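Local coordinates for protein PAN2-PAN3 deadenylation complex catalytic subunit pan2 (PDB 4CZW) that shortens the poly(A) tails of messenger RNA as the exonuclease subunit of the PAN2-PAN3 deadenylation complex, probably with two catalytic metal ions, at residues 92-97 against 404-409. Residues are numbered along the deposited sequence; the frame is centred on the assembly and turned at random.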
loop_
_atom_site.group_PDB
_atom_site.type_symbol
_atom_site.label_atom_id
_atom_site.label_comp_id
_atom_site.label_asym_id
_atom_site.label_seq_id
_atom_site.Cartn_x
_atom_site.Cartn_y
_atom_site.Cartn_z
ATOM N N LEU A 92 0.049 3.418 6.309
ATOM C CA LEU A 92 -1.305 3.311 6.840
ATOM C C LEU A 92 -1.315 2.916 8.314
ATOM O O LEU A 92 -2.302 3.139 9.015
ATOM C CB LEU A 92 -2.119 2.306 6.023
ATOM C CG LEU A 92 -2.403 2.701 4.573
ATOM C CD1 LEU A 92 -3.202 1.619 3.862
ATOM C CD2 LEU A 92 -3.131 4.034 4.516
ATOM N N GLN A 93 -0.218 2.330 8.783
ATOM C CA GLN A 93 -0.123 1.917 10.180
ATOM C C GLN A 93 0.701 2.909 10.999
ATOM O O GLN A 93 0.582 2.962 12.222
ATOM C CB GLN A 93 0.474 0.511 10.289
ATOM C CG GLN A 93 1.924 0.401 9.853
ATOM C CD GLN A 93 2.455 -1.016 9.952
ATOM O OE1 GLN A 93 1.708 -1.954 10.231
ATOM N NE2 GLN A 93 3.753 -1.179 9.722
ATOM N N LYS A 94 1.535 3.695 10.321
ATOM C CA LYS A 94 2.312 4.737 10.986
ATOM C C LYS A 94 1.572 6.069 10.983
ATOM O O LYS A 94 1.679 6.847 11.931
ATOM C CB LYS A 94 3.676 4.922 10.317
ATOM C CG LYS A 94 4.685 3.820 10.579
ATOM C CD LYS A 94 6.089 4.303 10.244
ATOM C CE LYS A 94 7.092 3.165 10.255
ATOM N NZ LYS A 94 6.993 2.343 11.490
ATOM N N GLY A 95 0.832 6.319 9.906
ATOM C CA GLY A 95 0.167 7.591 9.679
ATOM C C GLY A 95 -0.635 8.132 10.845
ATOM O O GLY A 95 -1.586 7.503 11.311
ATOM N N GLU A 96 -0.242 9.311 11.315
ATOM C CA GLU A 96 -0.923 9.970 12.421
ATOM C C GLU A 96 -1.930 10.988 11.896
ATOM O O GLU A 96 -2.768 11.490 12.644
ATOM C CB GLU A 96 0.091 10.648 13.342
ATOM C CG GLU A 96 1.112 9.697 13.947
ATOM C CD GLU A 96 2.283 10.424 14.582
ATOM O OE1 GLU A 96 2.516 11.599 14.228
ATOM O OE2 GLU A 96 2.969 9.821 15.432
ATOM N N GLY A 97 -1.839 11.284 10.604
ATOM C CA GLY A 97 -2.731 12.238 9.971
ATOM C C GLY A 97 -3.993 11.590 9.437
ATOM O O GLY A 97 -4.170 10.378 9.553
ATOM N N ASP A 404 9.303 -9.059 13.403
ATOM C CA ASP A 404 10.682 -9.415 13.082
ATOM C C ASP A 404 11.199 -8.648 11.867
ATOM O O ASP A 404 12.408 -8.477 11.704
ATOM C CB ASP A 404 10.809 -10.919 12.840
ATOM C CG ASP A 404 10.381 -11.740 14.041
ATOM O OD1 ASP A 404 10.349 -11.188 15.161
ATOM O OD2 ASP A 404 10.082 -12.940 13.866
ATOM N N TRP A 405 10.284 -8.191 11.017
ATOM C CA TRP A 405 10.659 -7.399 9.851
ATOM C C TRP A 405 11.283 -6.081 10.294
ATOM O O TRP A 405 12.166 -5.542 9.628
ATOM C CB TRP A 405 9.446 -7.139 8.951
ATOM C CG TRP A 405 8.396 -6.259 9.572
ATOM C CD1 TRP A 405 7.323 -6.662 10.312
ATOM C CD2 TRP A 405 8.320 -4.828 9.502
ATOM N NE1 TRP A 405 6.585 -5.572 10.708
ATOM C CE2 TRP A 405 7.175 -4.437 10.225
ATOM C CE3 TRP A 405 9.109 -3.843 8.901
ATOM C CZ2 TRP A 405 6.800 -3.100 10.361
ATOM C CZ3 TRP A 405 8.734 -2.517 9.037
ATOM C CH2 TRP A 405 7.590 -2.158 9.762
ATOM N N LYS A 406 10.819 -5.573 11.429
ATOM C CA LYS A 406 11.339 -4.334 11.992
ATOM C C LYS A 406 12.527 -4.624 12.902
ATOM O O LYS A 406 13.528 -3.907 12.883
ATOM C CB LYS A 406 10.240 -3.596 12.758
ATOM C CG LYS A 406 10.574 -2.162 13.127
ATOM C CD LYS A 406 9.352 -1.456 13.693
ATOM C CE LYS A 406 9.638 0.004 13.992
ATOM N NZ LYS A 406 8.419 0.709 14.481
ATOM N N THR A 407 12.408 -5.687 13.693
ATOM C CA THR A 407 13.460 -6.095 14.617
ATOM C C THR A 407 14.748 -6.459 13.882
ATOM O O THR A 407 15.831 -5.999 14.243
ATOM C CB THR A 407 13.015 -7.295 15.477
ATOM O OG1 THR A 407 11.917 -6.905 16.313
ATOM C CG2 THR A 407 14.158 -7.786 16.350
ATOM N N ARG A 408 14.625 -7.283 12.846
ATOM C CA ARG A 408 15.781 -7.682 12.054
ATOM C C ARG A 408 15.744 -7.042 10.669
ATOM O O ARG A 408 15.960 -7.711 9.657
ATOM C CB ARG A 408 15.853 -9.205 11.937
ATOM C CG ARG A 408 16.080 -9.909 13.266
ATOM C CD ARG A 408 16.408 -11.380 13.071
ATOM N NE ARG A 408 15.308 -12.116 12.457
ATOM C CZ ARG A 408 14.322 -12.688 13.138
ATOM N NH1 ARG A 408 14.293 -12.608 14.462
ATOM N NH2 ARG A 408 13.360 -13.339 12.497
ATOM N N LEU A 409 15.469 -5.743 10.639
ATOM C CA LEU A 409 15.447 -4.977 9.397
ATOM C C LEU A 409 16.819 -4.956 8.730
ATOM O O LEU A 409 17.830 -4.694 9.380
ATOM C CB LEU A 409 14.974 -3.547 9.670
ATOM C CG LEU A 409 15.064 -2.535 8.527
ATOM C CD1 LEU A 409 14.095 -2.889 7.412
ATOM C CD2 LEU A 409 14.807 -1.126 9.042
#
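Gln-93 and Lys-94 meet Trp-405 and Lys-406 in a sparse contact made by side chains alone, between the C-terminal end of helix 81-94 in the ubiquitin-protease-like pseudo-UCH domain and the short helix 404-407. The backbones stay far apart, Lys-94 CA lying 12.8 Å from Lys-406 CA, and the segments bury just 115 Å² between them. Long side chains suit such a gap. Gln-93 is extended beyond CG, which carries its amide to the benzo end of the indole: NE2 lies 3.7 Å from Trp-405 CZ2 and 4.0 Å from Trp-405 CH2. Amide and ring planes differ by 23°, and the nitrogen approaches the ring obliquely, in van der Waals contact.

Trp-405, buried, suits a place where several helices converge. Its large ring also packs on Leu-68 and Gln-69 of helix 61-71, near the zinc site that includes His-70, and on Trp-537 and Asn-541 of helix 529-541 in the exonuclease domain, so the indole sits at the junction of the two domains. One face is covered by its own neighbour, Lys-406 CB standing 3.9 Å above the ring centre.

The lysines reach toward each other tip to tip, bringing like charges close together. Asp-90, one turn before Lys-94 in the same helix, serves both residues of this helix end: its OD1 accepts a hydrogen bond from Gln-93 NE2, which probably helps fix the rotation of the amide, and forms a long, weak ion pair with Lys-94 NZ. That carboxylate probably moderates the repulsion, and Lys-94 NZ also has a weak hydrogen bond to Asn-541 OD1. Lys-406 approaches almost fully stretched, with chi4 at 177°, and its NZ stops 3.7 Å from Lys-94 NZ.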